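Local coordinates for uncharacterized protein (Bombyx mori, PDB 5AZ0) that probably catalyses the NAD(P)H-dependent reduction of aldehydes and ketones to alcohols, as an aldo-keto reductase of the silkworm, at residues Y109-D114 with V147-D152; V134-P139 with L154-G159; F317-E322 with F326-G331. All coordinates share one frame; numbering follows the deposited sequence. Where two conformers were deposited one is given.

Contact 1 of 3, residues Y109-D114 with V147-D152; sequences YHRAAD and VDEKID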
loop_
_atom_site.group_PDB
_atom_site.type_symbol
_atom_site.label_atom_id
_atom_site.label_comp_id
_atom_site.label_asym_id
_atom_site.label_seq_id
_atom_site.Cartn_x
_atom_site.Cartn_y
_atom_site.Cartn_z
ATOM N N TYR A 109 -7.063 13.962 9.992
ATOM C CA TYR A 109 -8.451 13.504 10.246
ATOM C C TYR A 109 -8.418 12.395 11.295
ATOM O O TYR A 109 -8.973 11.288 11.086
ATOM C CB TYR A 109 -9.073 13.081 8.844
ATOM C CG TYR A 109 -9.492 14.256 8.007
ATOM C CD1 TYR A 109 -10.622 14.963 8.327
ATOM C CD2 TYR A 109 -8.762 14.710 6.927
ATOM C CE1 TYR A 109 -10.999 16.095 7.633
ATOM C CE2 TYR A 109 -9.174 15.856 6.180
ATOM C CZ TYR A 109 -10.267 16.531 6.550
ATOM O OH TYR A 109 -10.722 17.637 5.851
ATOM N N HIS A 110 -7.718 12.614 12.427
ATOM C CA HIS A 110 -7.502 11.499 13.425
ATOM C C HIS A 110 -8.404 11.555 14.554
ATOM O O HIS A 110 -8.471 10.602 15.373
ATOM C CB HIS A 110 -6.066 11.364 13.907
ATOM C CG HIS A 110 -5.193 10.576 13.001
ATOM N ND1 HIS A 110 -4.286 9.685 13.486
ATOM C CD2 HIS A 110 -5.080 10.534 11.647
ATOM C CE1 HIS A 110 -3.648 9.101 12.483
ATOM N NE2 HIS A 110 -4.076 9.633 11.345
ATOM N N ARG A 111 -9.204 12.586 14.642
ATOM C CA ARG A 111 -10.293 12.466 15.644
ATOM C C ARG A 111 -11.301 11.420 15.162
ATOM O O ARG A 111 -11.557 11.354 13.958
ATOM C CB ARG A 111 -11.018 13.798 15.834
ATOM C CG ARG A 111 -10.178 14.933 16.461
ATOM C CD ARG A 111 -10.812 16.299 16.180
ATOM N NE ARG A 111 -9.885 17.375 16.551
ATOM C CZ ARG A 111 -8.880 17.813 15.812
ATOM N NH1 ARG A 111 -8.608 17.321 14.630
ATOM N NH2 ARG A 111 -8.109 18.764 16.262
ATOM N N ALA A 112 -11.932 10.709 16.094
ATOM C CA ALA A 112 -12.879 9.685 15.792
ATOM C C ALA A 112 -13.937 10.139 14.788
ATOM O O ALA A 112 -14.087 9.530 13.757
ATOM C CB ALA A 112 -13.547 9.156 17.047
ATOM N N ALA A 113 -14.580 11.275 15.049
ATOM C CA ALA A 113 -15.612 11.792 14.146
ATOM C C ALA A 113 -15.064 12.221 12.822
ATOM O O ALA A 113 -15.813 12.260 11.858
ATOM C CB ALA A 113 -16.342 12.956 14.794
ATOM N N ASP A 114 -13.771 12.517 12.712
ATOM C CA ASP A 114 -13.310 12.897 11.418
ATOM C C ASP A 114 -13.108 11.802 10.419
ATOM O O ASP A 114 -12.964 12.093 9.216
ATOM C CB ASP A 114 -12.092 13.774 11.506
ATOM C CG ASP A 114 -12.490 15.234 11.946
ATOM O OD1 ASP A 114 -13.340 15.984 11.302
ATOM O OD2 ASP A 114 -12.072 15.503 13.036
ATOM N N VAL A 147 0.947 21.087 13.445
ATOM C CA VAL A 147 0.837 20.919 14.880
ATOM C C VAL A 147 0.576 19.429 15.242
ATOM O O VAL A 147 -0.284 18.768 14.685
ATOM C CB VAL A 147 -0.287 21.787 15.463
ATOM C CG1 VAL A 147 -0.481 21.532 16.944
ATOM C CG2 VAL A 147 -0.024 23.284 15.228
ATOM N N ASP A 148 1.311 18.923 16.214
ATOM C CA ASP A 148 1.093 17.614 16.715
ATOM C C ASP A 148 -0.113 17.644 17.567
ATOM O O ASP A 148 -0.089 18.306 18.602
ATOM C CB ASP A 148 2.299 17.138 17.526
ATOM C CG ASP A 148 2.236 15.620 17.845
ATOM O OD1 ASP A 148 1.190 15.019 17.563
ATOM O OD2 ASP A 148 3.231 15.028 18.346
ATOM N N GLU A 149 -1.179 16.903 17.182
ATOM C CA GLU A 149 -2.431 16.943 17.931
ATOM C C GLU A 149 -2.427 15.966 18.999
ATOM O O GLU A 149 -3.312 15.991 19.813
ATOM C CB GLU A 149 -3.660 16.778 16.987
ATOM C CG GLU A 149 -3.658 17.933 15.995
ATOM C CD GLU A 149 -4.825 18.056 15.059
ATOM O OE1 GLU A 149 -5.080 17.159 14.246
ATOM O OE2 GLU A 149 -5.419 19.130 15.072
ATOM N N LYS A 150 -1.423 15.075 19.007
ATOM C CA LYS A 150 -1.255 14.097 20.076
ATOM C C LYS A 150 -2.495 13.331 20.303
ATOM O O LYS A 150 -2.895 13.099 21.429
ATOM C CB LYS A 150 -0.767 14.800 21.364
ATOM C CG LYS A 150 0.596 15.517 21.132
ATOM C CD LYS A 150 1.108 16.252 22.400
ATOM C CE LYS A 150 2.476 16.882 22.132
ATOM N NZ LYS A 150 3.141 17.263 23.410
ATOM N N ILE A 151 -3.155 12.899 19.221
ATOM C CA ILE A 151 -4.332 12.007 19.412
ATOM C C ILE A 151 -3.827 10.580 19.364
ATOM O O ILE A 151 -3.057 10.227 18.483
ATOM C CB ILE A 151 -5.354 12.250 18.265
ATOM C CG1 ILE A 151 -5.786 13.727 18.345
ATOM C CG2 ILE A 151 -6.548 11.313 18.386
ATOM C CD1 ILE A 151 -6.640 14.155 17.178
ATOM N N ASP A 152 -4.233 9.787 20.329
ATOM C CA ASP A 152 -3.920 8.387 20.328
ATOM C C ASP A 152 -4.592 7.700 19.062
ATOM O O ASP A 152 -5.720 7.971 18.754
ATOM C CB ASP A 152 -4.456 7.791 21.601
ATOM C CG ASP A 152 -3.973 6.373 21.838
ATOM O OD1 ASP A 152 -3.291 5.770 20.956
ATOM O OD2 ASP A 152 -4.303 5.893 22.927
HETATM O O HOH W 1 -5.540 14.577 13.226
HETATM O O HOH W 2 -3.250 9.097 15.969
HETATM O O HOH W 3 -6.344 18.199 12.446
#
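The ends of R111 and E149 meet, the two side chains crossing at about a right angle. R111 NH2 donates to E149 OE2 at 3.0 Å, a salt bridge, from well above the carboxylate plane (66° out of it), and the guanidinium and carboxylate planes are 80° apart. The other carboxylate oxygen, OE1, takes a water that in turn accepts from the backbone N of H110, 3.0 Å from that water. I151 packs at a similarly steep angle against the aliphatic part of R111, its CD1 3.7 Å from R111 CG. With its CG2 anti to the backbone N, the isoleucine also lays that methyl 3.6 Å from the carbonyl O of H110. A second water joins H110 ND1 to the I151 carbonyl O. Without the E149 carboxylate, as with an alanine here, the R111 guanidinium would probably lose its anionic mate and the water on H110 N its acceptor. D148 OD1 accepts from K150 N, closing an Asx turn. This is the join, in the TIM barrel of the aldo-keto reductases, between the lead-in to helix 112-126 and the long loop that enters helix 153-165, where D152 is the N-cap.

Contact 2 of 3, residues V134-P139 with L154-G159; sequences VLMHWP and LETWRG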
loop_
_atom_site.group_PDB
_atom_site.type_symbol
_atom_site.label_atom_id
_atom_site.label_comp_id
_atom_site.label_asym_id
_atom_site.label_seq_id
_atom_site.Cartn_x
_atom_site.Cartn_y
_atom_site.Cartn_z
ATOM N N VAL A 134 -10.477 0.577 4.121
ATOM C CA VAL A 134 -9.944 1.902 4.417
ATOM C C VAL A 134 -8.859 1.786 5.493
ATOM O O VAL A 134 -9.058 1.081 6.487
ATOM C CB VAL A 134 -11.081 2.861 4.776
ATOM C CG1 VAL A 134 -11.782 2.497 6.070
ATOM C CG2 VAL A 134 -10.575 4.302 4.871
ATOM N N LEU A 135 -7.767 2.490 5.293
ATOM C CA LEU A 135 -6.624 2.530 6.206
ATOM C C LEU A 135 -6.387 3.871 6.890
ATOM O O LEU A 135 -6.618 4.946 6.325
ATOM C CB LEU A 135 -5.343 2.189 5.457
ATOM C CG LEU A 135 -5.379 0.981 4.543
ATOM C CD1 LEU A 135 -4.069 0.812 3.756
ATOM C CD2 LEU A 135 -5.686 -0.282 5.334
ATOM N N MET A 136 -5.875 3.767 8.102
ATOM C CA MET A 136 -5.165 4.830 8.758
ATOM C C MET A 136 -3.826 4.993 8.128
ATOM O O MET A 136 -2.937 4.118 8.202
ATOM C CB MET A 136 -5.126 4.587 10.260
ATOM C CG MET A 136 -4.743 5.869 11.055
ATOM S SD MET A 136 -4.444 5.580 12.814
ATOM C CE MET A 136 -5.767 4.465 13.329
ATOM N N HIS A 137 -3.690 6.055 7.304
ATOM C CA HIS A 137 -2.514 6.197 6.447
ATOM C C HIS A 137 -1.192 6.209 7.263
ATOM O O HIS A 137 -0.258 5.556 6.883
ATOM C CB HIS A 137 -2.632 7.426 5.591
ATOM C CG HIS A 137 -1.923 7.336 4.298
ATOM N ND1 HIS A 137 -2.430 7.905 3.151
ATOM C CD2 HIS A 137 -0.772 6.729 3.943
ATOM C CE1 HIS A 137 -1.608 7.659 2.145
ATOM N NE2 HIS A 137 -0.600 6.928 2.590
ATOM N N TRP A 138 -1.187 6.923 8.393
ATOM C CA TRP A 138 -0.064 6.919 9.342
ATOM C C TRP A 138 -0.597 6.994 10.717
ATOM O O TRP A 138 -1.707 7.471 10.918
ATOM C CB TRP A 138 0.873 8.114 9.146
ATOM C CG TRP A 138 1.554 8.066 7.867
ATOM C CD1 TRP A 138 1.053 8.440 6.670
ATOM C CD2 TRP A 138 2.900 7.607 7.616
ATOM N NE1 TRP A 138 2.020 8.269 5.668
ATOM C CE2 TRP A 138 3.143 7.726 6.230
ATOM C CE3 TRP A 138 3.928 7.138 8.438
ATOM C CZ2 TRP A 138 4.352 7.360 5.642
ATOM C CZ3 TRP A 138 5.152 6.752 7.851
ATOM C CH2 TRP A 138 5.348 6.865 6.465
ATOM N N PRO A 139 0.192 6.526 11.707
ATOM C CA PRO A 139 -0.246 6.545 13.089
ATOM C C PRO A 139 -0.202 7.964 13.746
ATOM O O PRO A 139 -0.825 8.192 14.817
ATOM C CB PRO A 139 0.708 5.522 13.758
ATOM C CG PRO A 139 1.899 5.531 12.928
ATOM C CD PRO A 139 1.445 5.769 11.529
ATOM N N LEU A 154 -5.615 4.820 18.992
ATOM C CA LEU A 154 -6.776 4.149 19.486
ATOM C C LEU A 154 -8.045 4.963 19.392
ATOM O O LEU A 154 -9.132 4.343 19.222
ATOM C CB LEU A 154 -6.648 3.609 20.949
ATOM C CG LEU A 154 -5.458 2.661 21.250
ATOM C CD1 LEU A 154 -5.522 2.244 22.743
ATOM C CD2 LEU A 154 -5.542 1.394 20.382
ATOM N N GLU A 155 -7.961 6.299 19.567
ATOM C CA GLU A 155 -9.163 7.158 19.399
ATOM C C GLU A 155 -9.478 7.120 17.928
ATOM O O GLU A 155 -10.599 6.940 17.578
ATOM C CB GLU A 155 -9.094 8.671 19.817
ATOM C CG GLU A 155 -10.473 9.386 19.572
ATOM C CD GLU A 155 -10.537 10.923 19.631
ATOM O OE1 GLU A 155 -9.739 11.458 20.430
ATOM O OE2 GLU A 155 -11.419 11.560 18.930
ATOM N N THR A 156 -8.489 7.288 17.071
ATOM C CA THR A 156 -8.775 7.258 15.647
ATOM C C THR A 156 -9.499 5.958 15.216
ATOM O O THR A 156 -10.462 6.000 14.466
ATOM C CB THR A 156 -7.520 7.435 14.840
ATOM O OG1 THR A 156 -6.782 8.522 15.405
ATOM C CG2 THR A 156 -7.857 7.684 13.373
ATOM N N TRP A 157 -9.089 4.856 15.817
ATOM C CA TRP A 157 -9.549 3.548 15.482
ATOM C C TRP A 157 -10.976 3.382 15.832
ATOM O O TRP A 157 -11.694 2.756 15.065
ATOM C CB TRP A 157 -8.651 2.481 16.129
ATOM C CG TRP A 157 -8.959 1.095 15.574
ATOM C CD1 TRP A 157 -9.601 0.099 16.190
ATOM C CD2 TRP A 157 -8.653 0.639 14.272
ATOM N NE1 TRP A 157 -9.691 -1.006 15.351
ATOM C CE2 TRP A 157 -9.095 -0.705 14.174
ATOM C CE3 TRP A 157 -8.037 1.230 13.162
ATOM C CZ2 TRP A 157 -8.993 -1.452 12.991
ATOM C CZ3 TRP A 157 -7.869 0.464 11.999
ATOM C CH2 TRP A 157 -8.364 -0.840 11.921
ATOM N N ARG A 158 -11.447 4.043 16.887
ATOM C CA ARG A 158 -12.885 4.018 17.156
ATOM C C ARG A 158 -13.707 4.572 15.973
ATOM O O ARG A 158 -14.779 4.097 15.697
ATOM C CB ARG A 158 -13.318 4.806 18.417
ATOM C CG ARG A 158 -12.810 4.244 19.757
ATOM C CD ARG A 158 -13.348 4.930 21.078
ATOM N NE ARG A 158 -12.329 5.759 21.777
ATOM C CZ ARG A 158 -11.196 5.304 22.389
ATOM N NH1 ARG A 158 -10.867 4.006 22.452
ATOM N NH2 ARG A 158 -10.344 6.179 22.951
ATOM N N GLY A 159 -13.216 5.615 15.346
ATOM C CA GLY A 159 -13.836 6.171 14.155
ATOM C C GLY A 159 -13.775 5.158 13.021
ATOM O O GLY A 159 -14.744 5.051 12.285
#
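M136, at the end of strand 133-136, pushes its thioether against T156 and W157 on helix 153-165, and these three buried side chains carry the contact. The dispersion contacts centre on the methionine. Its CG lies anti to the backbone N (chi1 -164°), which carries the chain out from the strand toward the helix, and a bend at the last torsion turns CE aside from the line of the chain. M136 CE comes 3.8 Å from T156 CB and M136 SD 4.0 Å from T156 CG2, so the hydrocarbon side of the threonine meets both SD and CE as the two side chains cross obliquely. The aromatic contact is made by the same methyl: M136 CE approaches W157 CE3 at 4.0 Å, close to the plane of the indole, so it meets the six-membered ring at its edge and does not sit over a face. The tryptophan has CG anti to its own backbone N, which brings the six-membered ring within reach of M136 CE.

No hydrogen bond links the two segments, and the polar ends of the helix residues are engaged elsewhere. T156 OG1 bonds to the carbonyl O of H110, and W157 NE1 to the carbonyl O of V191. W157 also touches I172 and V174 of strand 172-175, so the contact belongs to the hydrophobic layer between sheet and helix in the beta-alpha-beta unit 133-136, 153-165, 172-175.

The chemistry is thus divided: contact between strand and helix is apolar, made through a flexible thioether, whereas the directional bonds of T156 and W157 run to neighbouring loops. Those outside bonds probably fix how the threonine and the indole are turned, and so the surface against which M136 packs.

Contact 3 of 3, residues F317-E322 with F326-G331; sequences FWQPYE and FDVVPG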
loop_
_atom_site.group_PDB
_atom_site.type_symbol
_atom_site.label_atom_id
_atom_site.label_comp_id
_atom_site.label_asym_id
_atom_site.label_seq_id
_atom_site.Cartn_x
_atom_site.Cartn_y
_atom_site.Cartn_z
ATOM N N PHE A 317 11.013 14.626 8.235
ATOM C CA PHE A 317 10.111 15.683 8.802
ATOM C C PHE A 317 9.063 15.203 9.782
ATOM O O PHE A 317 8.587 16.005 10.533
ATOM C CB PHE A 317 9.438 16.514 7.720
ATOM C CG PHE A 317 8.935 15.710 6.556
ATOM C CD1 PHE A 317 7.680 15.109 6.600
ATOM C CD2 PHE A 317 9.692 15.591 5.419
ATOM C CE1 PHE A 317 7.223 14.358 5.524
ATOM C CE2 PHE A 317 9.244 14.846 4.349
ATOM C CZ PHE A 317 8.004 14.209 4.406
ATOM N N TRP A 318 8.735 13.885 9.835
ATOM C CA TRP A 318 7.786 13.428 10.855
ATOM C C TRP A 318 8.377 12.856 12.113
ATOM O O TRP A 318 7.622 12.594 13.064
ATOM C CB TRP A 318 6.782 12.413 10.224
ATOM C CG TRP A 318 5.786 13.067 9.262
ATOM C CD1 TRP A 318 5.240 14.336 9.358
ATOM C CD2 TRP A 318 5.199 12.478 8.099
ATOM N NE1 TRP A 318 4.358 14.550 8.325
ATOM C CE2 TRP A 318 4.311 13.442 7.536
ATOM C CE3 TRP A 318 5.295 11.226 7.499
ATOM C CZ2 TRP A 318 3.558 13.194 6.404
ATOM C CZ3 TRP A 318 4.523 10.970 6.344
ATOM C CH2 TRP A 318 3.659 11.976 5.817
ATOM N N GLN A 319 9.707 12.685 12.172
ATOM C CA GLN A 319 10.370 12.153 13.427
ATOM C C GLN A 319 9.971 12.775 14.731
ATOM O O GLN A 319 9.747 12.037 15.686
ATOM C CB GLN A 319 11.891 12.169 13.389
ATOM C CG GLN A 319 12.508 11.370 12.247
ATOM C CD GLN A 319 14.001 11.035 12.447
ATOM O OE1 GLN A 319 14.494 10.026 11.926
ATOM N NE2 GLN A 319 14.723 11.906 13.166
ATOM N N PRO A 320 9.834 14.113 14.794
ATOM C CA PRO A 320 9.457 14.736 16.099
ATOM C C PRO A 320 8.015 14.523 16.548
ATOM O O PRO A 320 7.662 14.955 17.658
ATOM C CB PRO A 320 9.667 16.242 15.878
ATOM C CG PRO A 320 10.222 16.392 14.522
ATOM C CD PRO A 320 10.103 15.103 13.745
ATOM N N TYR A 321 7.161 13.866 15.736
ATOM C CA TYR A 321 5.716 13.740 16.118
ATOM C C TYR A 321 5.487 12.536 16.946
ATOM O O TYR A 321 6.102 11.514 16.738
ATOM C CB TYR A 321 4.828 13.774 14.835
ATOM C CG TYR A 321 4.879 15.148 14.231
ATOM C CD1 TYR A 321 5.862 15.494 13.384
ATOM C CD2 TYR A 321 3.915 16.112 14.584
ATOM C CE1 TYR A 321 5.958 16.793 12.909
ATOM C CE2 TYR A 321 3.968 17.406 14.116
ATOM C CZ TYR A 321 4.991 17.745 13.297
ATOM O OH TYR A 321 5.054 19.021 12.809
ATOM N N GLU A 322 4.571 12.607 17.880
ATOM C CA GLU A 322 4.211 11.419 18.586
ATOM C C GLU A 322 3.697 10.317 17.596
ATOM O O GLU A 322 3.096 10.610 16.537
ATOM C CB GLU A 322 3.214 11.756 19.677
ATOM C CG GLU A 322 3.884 12.571 20.813
ATOM C CD GLU A 322 3.062 12.804 22.075
ATOM O OE1 GLU A 322 1.898 12.319 22.211
ATOM O OE2 GLU A 322 3.608 13.520 22.938
ATOM N N PHE A 326 9.049 4.824 12.836
ATOM C CA PHE A 326 10.350 4.281 12.543
ATOM C C PHE A 326 11.410 4.694 13.604
ATOM O O PHE A 326 11.159 5.579 14.440
ATOM C CB PHE A 326 10.775 4.723 11.150
ATOM C CG PHE A 326 9.718 4.556 10.086
ATOM C CD1 PHE A 326 8.886 3.410 10.036
ATOM C CD2 PHE A 326 9.543 5.550 9.126
ATOM C CE1 PHE A 326 7.936 3.268 9.036
ATOM C CE2 PHE A 326 8.605 5.409 8.130
ATOM C CZ PHE A 326 7.802 4.263 8.087
ATOM N N ASP A 327 12.577 4.061 13.537
ATOM C CA ASP A 327 13.718 4.411 14.445
ATOM C C ASP A 327 14.128 5.829 14.161
ATOM O O ASP A 327 14.184 6.204 13.032
ATOM C CB ASP A 327 14.935 3.450 14.265
ATOM C CG ASP A 327 14.708 2.070 14.938
ATOM O OD1 ASP A 327 13.830 1.938 15.839
ATOM O OD2 ASP A 327 15.404 1.098 14.551
ATOM N N VAL A 328 14.347 6.626 15.189
ATOM C CA VAL A 328 14.706 8.028 15.003
ATOM C C VAL A 328 16.227 8.173 14.789
ATOM O O VAL A 328 17.002 7.518 15.459
ATOM C CB VAL A 328 14.203 8.826 16.244
ATOM C CG1 VAL A 328 14.578 10.313 16.190
ATOM C CG2 VAL A 328 12.674 8.687 16.362
ATOM N N VAL A 329 16.641 8.980 13.822
ATOM C CA VAL A 329 18.024 9.409 13.654
ATOM C C VAL A 329 18.202 10.711 14.447
ATOM O O VAL A 329 17.608 11.727 14.116
ATOM C CB VAL A 329 18.368 9.639 12.177
ATOM C CG1 VAL A 329 19.831 10.077 12.009
ATOM C CG2 VAL A 329 18.119 8.365 11.355
ATOM N N PRO A 330 19.012 10.702 15.519
ATOM C CA PRO A 330 19.152 11.973 16.251
ATOM C C PRO A 330 19.809 13.103 15.450
ATOM O O PRO A 330 20.583 12.845 14.498
ATOM C CB PRO A 330 20.005 11.592 17.457
ATOM C CG PRO A 330 19.772 10.132 17.638
ATOM C CD PRO A 330 19.696 9.611 16.218
ATOM N N GLY A 331 19.380 14.325 15.771
ATOM C CA GLY A 331 19.945 15.579 15.269
ATOM C C GLY A 331 19.565 16.128 13.900
ATOM O O GLY A 331 20.442 16.598 13.183
HETATM O O HOH W 4 13.527 7.943 11.008
#
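Q319 lays its carboxamide against the backbone of V329 and is held by both of its polar atoms. Q319 OE1 accepts from V329 N at 3.0 Å in a nearly straight bond (N-H...O 176°), and Q319 NE2 gives a hydrogen to V329 O, also at 3.0 Å. The amide thus makes one accepted and one donated bond to the NH and CO of V329, much as a neighbouring strand would, although 326-331 forms no regular strand. The acceptor V329 O lies practically in the carboxamide plane, while V329 N is tilted from that plane by 32°. A water donates to D327 O at 2.7 Å; its contact with Q319 OE1 is unusually short and its detail doubtful. The chain of Q319 runs extended beyond CG, which carries the carboxamide across to 326-331, and V328 CG1 lies over one face of that carboxamide, 3.4 Å from Q319 NE2. Within 317-322, Y321 N donates to W318 O and closes the type I turn from W318 to Y321 on which Q319 sits. The bond pair fixes the carboxamide and which of its ends is oxygen, so one side chain serves the peptide groups of an otherwise exposed segment.

In the fold
Following the chain, 109-114 leads into helix 112-126, and strand 133-136 comes next; 147-152 then returns to close contact 1, and helix 153-165 packs back on the strand in contact 2. The two thus cross, their segments alternating, and a hydrogen bond from A112 N to E155 OE2 joins them. Contact 3 comes later, in series, closing a short loop well after helix 297-304. That C-terminal part folds back over both: E322 N bonds to D148 OD2, and W318 and F326 pack on W138. Together they tie the start of helix 112-126, strand 133-136 and helix 153-165 to one another and to the C-terminal region.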